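Local atomic coordinates of endo-1,4-beta-xylanase 1 (Hypocrea jecorina, PDB entry 1XYN), a protein that hydrolyses internal beta-1,4-xylosidic bonds in the backbone of xylan, a plant cell wall hemicellulose, releasing xylooligosaccharides and xylose. Residues F24-N29 with F34-G39; A46-G51 with Q159-E164; G61-Y66 with P131-T136. All blocks are in the same frame, centred on the assembly; numbering follows the deposited sequence.

Contact 1: F24-N29 with F34-G39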
loop_
_atom_site.group_PDB
_atom_site.type_symbol
_atom_site.label_atom_id
_atom_site.label_comp_id
_atom_site.label_asym_id
_atom_site.label_seq_id
_atom_site.Cartn_x
_atom_site.Cartn_y
_atom_site.Cartn_z
ATOM N N PHE A 24 7.886 22.841 8.227
ATOM C CA PHE A 24 6.500 22.466 8.008
ATOM C C PHE A 24 5.757 22.272 9.313
ATOM O O PHE A 24 6.354 22.144 10.392
ATOM C CB PHE A 24 6.401 21.192 7.156
ATOM C CG PHE A 24 6.898 19.956 7.851
ATOM C CD1 PHE A 24 8.260 19.659 7.883
ATOM C CD2 PHE A 24 6.008 19.100 8.490
ATOM C CE1 PHE A 24 8.730 18.532 8.545
ATOM C CE2 PHE A 24 6.467 17.968 9.155
ATOM C CZ PHE A 24 7.831 17.684 9.184
ATOM N N SER A 25 4.439 22.192 9.180
ATOM C CA SER A 25 3.542 22.024 10.301
ATOM C C SER A 25 2.475 21.035 9.871
ATOM O O SER A 25 2.134 20.959 8.691
ATOM C CB SER A 25 2.917 23.380 10.633
ATOM O OG SER A 25 2.051 23.309 11.744
ATOM N N VAL A 26 2.022 20.211 10.812
ATOM C CA VAL A 26 0.974 19.233 10.544
ATOM C C VAL A 26 0.150 18.940 11.773
ATOM O O VAL A 26 0.666 18.901 12.884
ATOM C CB VAL A 26 1.491 17.869 10.017
ATOM C CG1 VAL A 26 1.111 17.703 8.569
ATOM C CG2 VAL A 26 2.989 17.716 10.233
ATOM N N ASN A 27 -1.153 18.830 11.554
ATOM C CA ASN A 27 -2.132 18.495 12.579
ATOM C C ASN A 27 -2.908 17.397 11.889
ATOM O O ASN A 27 -3.256 17.535 10.716
ATOM C CB ASN A 27 -3.064 19.670 12.865
ATOM C CG ASN A 27 -2.455 20.674 13.812
ATOM O OD1 ASN A 27 -2.350 20.419 15.009
ATOM N ND2 ASN A 27 -2.057 21.827 13.286
ATOM N N TRP A 28 -3.159 16.295 12.582
ATOM C CA TRP A 28 -3.883 15.202 11.950
ATOM C C TRP A 28 -4.816 14.474 12.901
ATOM O O TRP A 28 -4.690 14.585 14.119
ATOM C CB TRP A 28 -2.900 14.211 11.281
ATOM C CG TRP A 28 -2.071 13.364 12.250
ATOM C CD1 TRP A 28 -2.409 12.140 12.755
ATOM C CD2 TRP A 28 -0.800 13.702 12.844
ATOM N NE1 TRP A 28 -1.438 11.703 13.625
ATOM C CE2 TRP A 28 -0.444 12.635 13.702
ATOM C CE3 TRP A 28 0.067 14.796 12.733
ATOM C CZ2 TRP A 28 0.741 12.636 14.450
ATOM C CZ3 TRP A 28 1.246 14.792 13.477
ATOM C CH2 TRP A 28 1.569 13.715 14.325
ATOM N N ASN A 29 -5.775 13.769 12.315
ATOM C CA ASN A 29 -6.764 12.961 13.025
ATOM C C ASN A 29 -7.308 12.040 11.934
ATOM O O ASN A 29 -8.378 12.270 11.365
ATOM C CB ASN A 29 -7.876 13.830 13.610
ATOM C CG ASN A 29 -8.778 13.057 14.556
ATOM O OD1 ASN A 29 -8.573 11.865 14.791
ATOM N ND2 ASN A 29 -9.780 13.733 15.108
ATOM N N PHE A 34 -0.261 8.816 5.787
ATOM C CA PHE A 34 0.120 10.035 5.100
ATOM C C PHE A 34 1.598 10.281 5.403
ATOM O O PHE A 34 2.094 9.921 6.479
ATOM C CB PHE A 34 -0.718 11.216 5.605
ATOM C CG PHE A 34 -0.484 11.558 7.051
ATOM C CD1 PHE A 34 -1.171 10.899 8.055
ATOM C CD2 PHE A 34 0.439 12.534 7.407
ATOM C CE1 PHE A 34 -0.942 11.204 9.403
ATOM C CE2 PHE A 34 0.676 12.845 8.751
ATOM C CZ PHE A 34 -0.018 12.176 9.747
ATOM N N VAL A 35 2.309 10.840 4.432
ATOM C CA VAL A 35 3.721 11.156 4.594
ATOM C C VAL A 35 3.919 12.591 4.120
ATOM O O VAL A 35 3.828 12.863 2.921
ATOM C CB VAL A 35 4.624 10.239 3.725
ATOM C CG1 VAL A 35 6.096 10.489 4.055
ATOM C CG2 VAL A 35 4.261 8.778 3.916
ATOM N N VAL A 36 4.156 13.515 5.051
ATOM C CA VAL A 36 4.372 14.913 4.682
ATOM C C VAL A 36 5.672 15.425 5.278
ATOM O O VAL A 36 6.086 14.997 6.353
ATOM C CB VAL A 36 3.250 15.842 5.193
ATOM C CG1 VAL A 36 1.919 15.487 4.563
ATOM C CG2 VAL A 36 3.184 15.797 6.714
ATOM N N GLY A 37 6.285 16.386 4.602
ATOM C CA GLY A 37 7.522 16.957 5.095
ATOM C C GLY A 37 8.194 17.726 3.986
ATOM O O GLY A 37 7.686 17.768 2.864
ATOM N N VAL A 38 9.336 18.328 4.290
ATOM C CA VAL A 38 10.073 19.110 3.300
ATOM C C VAL A 38 11.543 18.716 3.240
ATOM O O VAL A 38 12.101 18.205 4.205
ATOM C CB VAL A 38 9.945 20.637 3.570
ATOM C CG1 VAL A 38 8.476 21.046 3.569
ATOM C CG2 VAL A 38 10.615 21.018 4.881
ATOM N N GLY A 39 12.174 18.968 2.106
ATOM C CA GLY A 39 13.570 18.618 1.962
ATOM C C GLY A 39 14.175 18.949 0.613
ATOM O O GLY A 39 14.029 20.070 0.121
#

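Contact 2: A46-G51 with Q159-E164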
loop_
_atom_site.group_PDB
_atom_site.type_symbol
_atom_site.label_atom_id
_atom_site.label_comp_id
_atom_site.label_asym_id
_atom_site.label_seq_id
_atom_site.Cartn_x
_atom_site.Cartn_y
_atom_site.Cartn_z
ATOM N N ALA A 46 25.023 15.546 3.279
ATOM C CA ALA A 46 24.981 16.649 4.228
ATOM C C ALA A 46 24.154 16.348 5.463
ATOM O O ALA A 46 23.035 15.861 5.361
ATOM C CB ALA A 46 24.464 17.900 3.543
ATOM N N PRO A 47 24.734 16.565 6.653
ATOM C CA PRO A 47 24.047 16.326 7.926
ATOM C C PRO A 47 22.779 17.176 7.999
ATOM O O PRO A 47 22.829 18.407 7.887
ATOM C CB PRO A 47 25.083 16.774 8.953
ATOM C CG PRO A 47 26.370 16.375 8.294
ATOM C CD PRO A 47 26.163 16.848 6.873
ATOM N N ILE A 48 21.643 16.507 8.183
ATOM C CA ILE A 48 20.351 17.167 8.253
ATOM C C ILE A 48 19.915 17.583 9.659
ATOM O O ILE A 48 19.873 16.768 10.581
ATOM C CB ILE A 48 19.264 16.281 7.625
ATOM C CG1 ILE A 48 19.614 15.976 6.170
ATOM C CG2 ILE A 48 17.913 16.969 7.700
ATOM C CD1 ILE A 48 18.644 15.002 5.511
ATOM N N ASN A 49 19.575 18.862 9.795
ATOM C CA ASN A 49 19.119 19.439 11.056
ATOM C C ASN A 49 17.598 19.496 11.084
ATOM O O ASN A 49 16.960 19.834 10.080
ATOM C CB ASN A 49 19.663 20.858 11.214
ATOM C CG ASN A 49 21.164 20.935 11.012
ATOM O OD1 ASN A 49 21.931 20.909 11.977
ATOM N ND2 ASN A 49 21.593 21.038 9.752
ATOM N N PHE A 50 17.024 19.142 12.230
ATOM C CA PHE A 50 15.577 19.161 12.429
ATOM C C PHE A 50 15.325 19.614 13.863
ATOM O O PHE A 50 16.204 19.522 14.716
ATOM C CB PHE A 50 14.968 17.771 12.187
ATOM C CG PHE A 50 15.380 16.735 13.205
ATOM C CD1 PHE A 50 16.633 16.123 13.132
ATOM C CD2 PHE A 50 14.522 16.391 14.249
ATOM C CE1 PHE A 50 17.027 15.188 14.084
ATOM C CE2 PHE A 50 14.904 15.457 15.208
ATOM C CZ PHE A 50 16.162 14.855 15.125
ATOM N N GLY A 51 14.139 20.135 14.131
ATOM C CA GLY A 51 13.847 20.587 15.476
ATOM C C GLY A 51 12.425 21.078 15.591
ATOM O O GLY A 51 11.817 21.484 14.606
ATOM N N GLN A 159 14.932 13.420 -0.634
ATOM C CA GLN A 159 15.273 13.185 0.761
ATOM C C GLN A 159 14.640 14.286 1.592
ATOM O O GLN A 159 15.012 15.449 1.480
ATOM C CB GLN A 159 16.796 13.206 0.902
ATOM C CG GLN A 159 17.352 13.001 2.290
ATOM C CD GLN A 159 18.875 13.100 2.299
ATOM O OE1 GLN A 159 19.439 14.173 2.519
ATOM N NE2 GLN A 159 19.540 11.985 2.029
ATOM N N VAL A 160 13.677 13.914 2.430
ATOM C CA VAL A 160 12.975 14.884 3.258
ATOM C C VAL A 160 12.958 14.481 4.720
ATOM O O VAL A 160 13.428 13.415 5.080
ATOM C CB VAL A 160 11.481 15.035 2.804
ATOM C CG1 VAL A 160 11.386 15.639 1.398
ATOM C CG2 VAL A 160 10.775 13.687 2.846
ATOM N N VAL A 161 12.497 15.401 5.558
ATOM C CA VAL A 161 12.312 15.169 6.979
ATOM C C VAL A 161 10.791 15.061 6.980
ATOM O O VAL A 161 10.105 16.020 6.640
ATOM C CB VAL A 161 12.735 16.379 7.813
ATOM C CG1 VAL A 161 12.272 16.217 9.255
ATOM C CG2 VAL A 161 14.236 16.541 7.758
ATOM N N ALA A 162 10.267 13.881 7.289
ATOM C CA ALA A 162 8.826 13.680 7.255
ATOM C C ALA A 162 8.173 13.123 8.513
ATOM O O ALA A 162 8.823 12.534 9.382
ATOM C CB ALA A 162 8.469 12.803 6.048
ATOM N N VAL A 163 6.873 13.372 8.616
ATOM C CA VAL A 163 6.060 12.884 9.716
ATOM C C VAL A 163 5.094 11.949 9.015
ATOM O O VAL A 163 4.577 12.276 7.945
ATOM C CB VAL A 163 5.270 14.022 10.405
ATOM C CG1 VAL A 163 4.229 13.446 11.347
ATOM C CG2 VAL A 163 6.214 14.922 11.188
ATOM N N GLU A 164 4.907 10.761 9.573
ATOM C CA GLU A 164 4.010 9.778 8.975
ATOM C C GLU A 164 3.141 9.199 10.070
ATOM O O GLU A 164 3.595 9.014 11.197
ATOM C CB GLU A 164 4.816 8.676 8.274
ATOM C CG GLU A 164 3.986 7.496 7.761
ATOM C CD GLU A 164 4.764 6.556 6.834
ATOM O OE1 GLU A 164 6.001 6.704 6.721
ATOM O OE2 GLU A 164 4.135 5.667 6.211
#

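Contact 3: G61-Y66 with P131-T136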
loop_
_atom_site.group_PDB
_atom_site.type_symbol
_atom_site.label_atom_id
_atom_site.label_comp_id
_atom_site.label_asym_id
_atom_site.label_seq_id
_atom_site.Cartn_x
_atom_site.Cartn_y
_atom_site.Cartn_z
ATOM N N GLY A 61 2.821 7.143 14.972
ATOM C CA GLY A 61 3.428 8.401 14.570
ATOM C C GLY A 61 4.938 8.261 14.480
ATOM O O GLY A 61 5.568 7.756 15.411
ATOM N N LEU A 62 5.522 8.717 13.370
ATOM C CA LEU A 62 6.967 8.626 13.155
ATOM C C LEU A 62 7.589 9.940 12.683
ATOM O O LEU A 62 7.050 10.597 11.792
ATOM C CB LEU A 62 7.277 7.566 12.083
ATOM C CG LEU A 62 6.382 6.336 11.882
ATOM C CD1 LEU A 62 6.847 5.548 10.659
ATOM C CD2 LEU A 62 6.395 5.460 13.117
ATOM N N LEU A 63 8.700 10.337 13.301
ATOM C CA LEU A 63 9.430 11.537 12.886
ATOM C C LEU A 63 10.767 11.011 12.354
ATOM O O LEU A 63 11.559 10.437 13.106
ATOM C CB LEU A 63 9.653 12.491 14.062
ATOM C CG LEU A 63 10.437 13.778 13.748
ATOM C CD1 LEU A 63 9.720 14.605 12.673
ATOM C CD2 LEU A 63 10.637 14.592 15.022
ATOM N N SER A 64 11.028 11.196 11.065
ATOM C CA SER A 64 12.259 10.670 10.505
ATOM C C SER A 64 12.736 11.278 9.205
ATOM O O SER A 64 11.975 11.918 8.483
ATOM C CB SER A 64 12.083 9.170 10.252
ATOM O OG SER A 64 11.102 8.918 9.253
ATOM N N VAL A 65 14.025 11.094 8.930
ATOM C CA VAL A 65 14.581 11.533 7.666
ATOM C C VAL A 65 14.075 10.389 6.795
ATOM O O VAL A 65 14.195 9.220 7.173
ATOM C CB VAL A 65 16.133 11.575 7.680
ATOM C CG1 VAL A 65 16.669 11.822 6.267
ATOM C CG2 VAL A 65 16.636 12.681 8.641
ATOM N N TYR A 66 13.398 10.731 5.704
ATOM C CA TYR A 66 12.814 9.754 4.791
ATOM C C TYR A 66 13.286 10.020 3.365
ATOM O O TYR A 66 13.480 11.172 2.975
ATOM C CB TYR A 66 11.276 9.854 4.882
ATOM C CG TYR A 66 10.502 9.083 3.834
ATOM C CD1 TYR A 66 10.306 7.710 3.948
ATOM C CD2 TYR A 66 9.940 9.735 2.734
ATOM C CE1 TYR A 66 9.567 7.010 2.997
ATOM C CE2 TYR A 66 9.213 9.051 1.790
ATOM C CZ TYR A 66 9.025 7.685 1.925
ATOM O OH TYR A 66 8.280 7.005 0.988
ATOM N N PRO A 131 14.609 8.152 21.374
ATOM C CA PRO A 131 13.798 9.110 20.618
ATOM C C PRO A 131 14.008 10.571 20.998
ATOM O O PRO A 131 14.149 10.902 22.183
ATOM C CB PRO A 131 12.367 8.667 20.933
ATOM C CG PRO A 131 12.503 7.216 21.200
ATOM C CD PRO A 131 13.738 7.180 22.055
ATOM N N ARG A 132 14.026 11.426 19.977
ATOM C CA ARG A 132 14.191 12.870 20.141
ATOM C C ARG A 132 13.387 13.596 19.067
ATOM O O ARG A 132 12.961 12.998 18.077
ATOM C CB ARG A 132 15.675 13.294 20.069
ATOM C CG ARG A 132 16.378 12.896 18.780
ATOM C CD ARG A 132 17.811 13.432 18.672
ATOM N NE ARG A 132 18.379 13.046 17.382
ATOM C CZ ARG A 132 19.591 13.367 16.939
ATOM N NH1 ARG A 132 20.407 14.105 17.676
ATOM N NH2 ARG A 132 19.997 12.923 15.758
ATOM N N THR A 133 13.171 14.888 19.287
ATOM C CA THR A 133 12.428 15.722 18.359
ATOM C C THR A 133 13.272 16.897 17.866
ATOM O O THR A 133 12.782 17.748 17.124
ATOM C CB THR A 133 11.145 16.268 19.017
ATOM O OG1 THR A 133 11.460 16.818 20.305
ATOM C CG2 THR A 133 10.121 15.162 19.176
ATOM N N SER A 134 14.548 16.917 18.255
ATOM C CA SER A 134 15.483 17.987 17.875
ATOM C C SER A 134 16.885 17.404 17.708
ATOM O O SER A 134 17.335 16.626 18.554
ATOM C CB SER A 134 15.543 19.054 18.980
ATOM O OG SER A 134 14.251 19.423 19.435
ATOM N N GLY A 135 17.578 17.773 16.636
ATOM C CA GLY A 135 18.927 17.269 16.447
ATOM C C GLY A 135 19.487 17.334 15.042
ATOM O O GLY A 135 18.956 18.025 14.171
ATOM N N THR A 136 20.610 16.652 14.849
ATOM C CA THR A 136 21.284 16.576 13.559
ATOM C C THR A 136 21.410 15.102 13.255
ATOM O O THR A 136 21.639 14.299 14.158
ATOM C CB THR A 136 22.707 17.154 13.616
ATOM O OG1 THR A 136 22.653 18.523 14.019
ATOM C CG2 THR A 136 23.390 17.047 12.252
#

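Contact 1: F24-N29 with F34-G39
Strands 24-29 and 34-39 run nearly antiparallel, with axes 7.4 Å apart at closest and directions at 167°; Phe24 lies across from Gly37, Val26 from Val36 and Trp28 from Phe34. No hydrogen bond joins them, because they belong to the two different sheets of the beta-jelly-roll of family 11 xylanases, and what meets here is the filling of the sandwich. The CG of Phe24 sits between its own N and carbonyl carbon (chi1 68°), and the ring is laid flat on the opposing backbone: the CA of Gly37 is 3.9 Å from the ring centroid, almost straight above it, a CH-pi contact made with a residue that has no side chain. Val26 puts CG2 at the edge of the Phe24 ring, while its CG1 presses on Val36 CG2 at 3.4 Å, a tight fit. Farther along, Phe34 CZ comes in over one face of the Trp28 indole, 3.4 Å from Trp28 CG and toward the rim, the phenyl plane inclined 51° to the five-membered ring. With Trp28 cut back to an alanine, Phe34 CZ would probably lose the face it rests on and its ring be freer to turn, and Val163 on strand 155-166 would probably lose a neighbour too. Toward the start of strand 24-29, Phe24 CD1 rests 4.1 Å from Val38 CG2.

Contact 2: A46-G51 with Q159-E164
The torsions of Ile48 bring its two branches to Gln159 and Val161: chi1 of -59° puts CG1 beside the backbone N and CG2 anti to it, and the extended chi2, 175°, then carries CD1 out to the glutamine. Ile48 CD1 ends 3.2 Å from Gln159 OE1 and 3.7 Å from Gln159 CD, a methyl pushed close against the amide. NE2 of that amide hydrogen-bonds to Tyr76 OH, while its carbonyl end, OE1 first, lies against the Ile48 methyl. Ile48 CG2 is 3.7 Å from Val161 CG2, the two side chains pointing opposite ways as they pass. Val161 CG1 lies 4.3 Å from Phe50 CB, beyond which the phenyl ring leads off to Glu80 and Arg132. This is face-to-face packing in the beta sandwich, without hydrogen bonds across it, and it backs the strand that farther along carries Glu164, the predicted proton donor. Strand 48-51 and strand 159-164, 20° from parallel, come from separate sheets: the first is bonded on its edges to strands 135-137 and 168-177, the second lies between strands 34-40 and 60-70, whose Trp40 and Val65 also touch Ile48.

Contact 3: G61-Y66 with P131-T136
Leu63 reaches from strand 61-66 of the curled inner sheet toward the loop that leads into strand 135-137, an edge strand of the outer sheet of the jelly-roll. Its CB starts in that direction, and CG, anti to the backbone N (chi1 179°), carries the branch point onward into the interior between the sheets. There the methyls part: CD1 goes to Val163 on the neighbouring strand 155-166, while CD2 makes the whole contact with 131-136. CD2 lies 4.0 Å from Thr133 CA, with Thr133 CG2 and Arg132 O only slightly farther off, so it rests chiefly on the main chain where the loop bends. Arg132 runs forward alongside the chain to Thr136, where its NH2 donates to Thr136 O at 2.7 Å with an N-H...O angle of 137°, approaching from above the carbonyl plane. One face of the guanidinium lies on Gly135 CA, 3.7 Å from the plane, and NE forms a salt bridge with Glu80. The side chain of Thr133 is about 5 Å from the calcium ion held by Asp81 and His83. Farther along strand 61-66, Tyr66, probably a substrate-binding residue, hydrogen-bonds the predicted nucleophile Glu75. Because the contact itself is apolar and non-directional, carried by a single methyl, the loop's placement is likely to depend more on polar bonds such as those of Arg132.

Overall arrangement
Contacts 1 and 2 join the two sheets of the sandwich, contact 3 a sheet to the loop before an edge strand, and none has a hydrogen bond across it. Contacts 1 and 2 are fully buried; contact 3 is only partly so, at the calcium side, and is the smallest. Contact 1 is richest in aromatic rings, contact 2 is mainly aliphatic with one amide against a methyl, and contact 3 brings one methyl to a loop bearing charged and polar groups. Their inner strands are neighbours: 34-39 is probably hydrogen-bonded to 159-164 (Val36 O to Val163 N, 2.9 Å), and that strand probably to 61-66 (Val160 O to Tyr66 N, 2.8 Å). In the outer sheet, 48-51 adjoins 135-136, and Phe50 packs on the 131-136 loop.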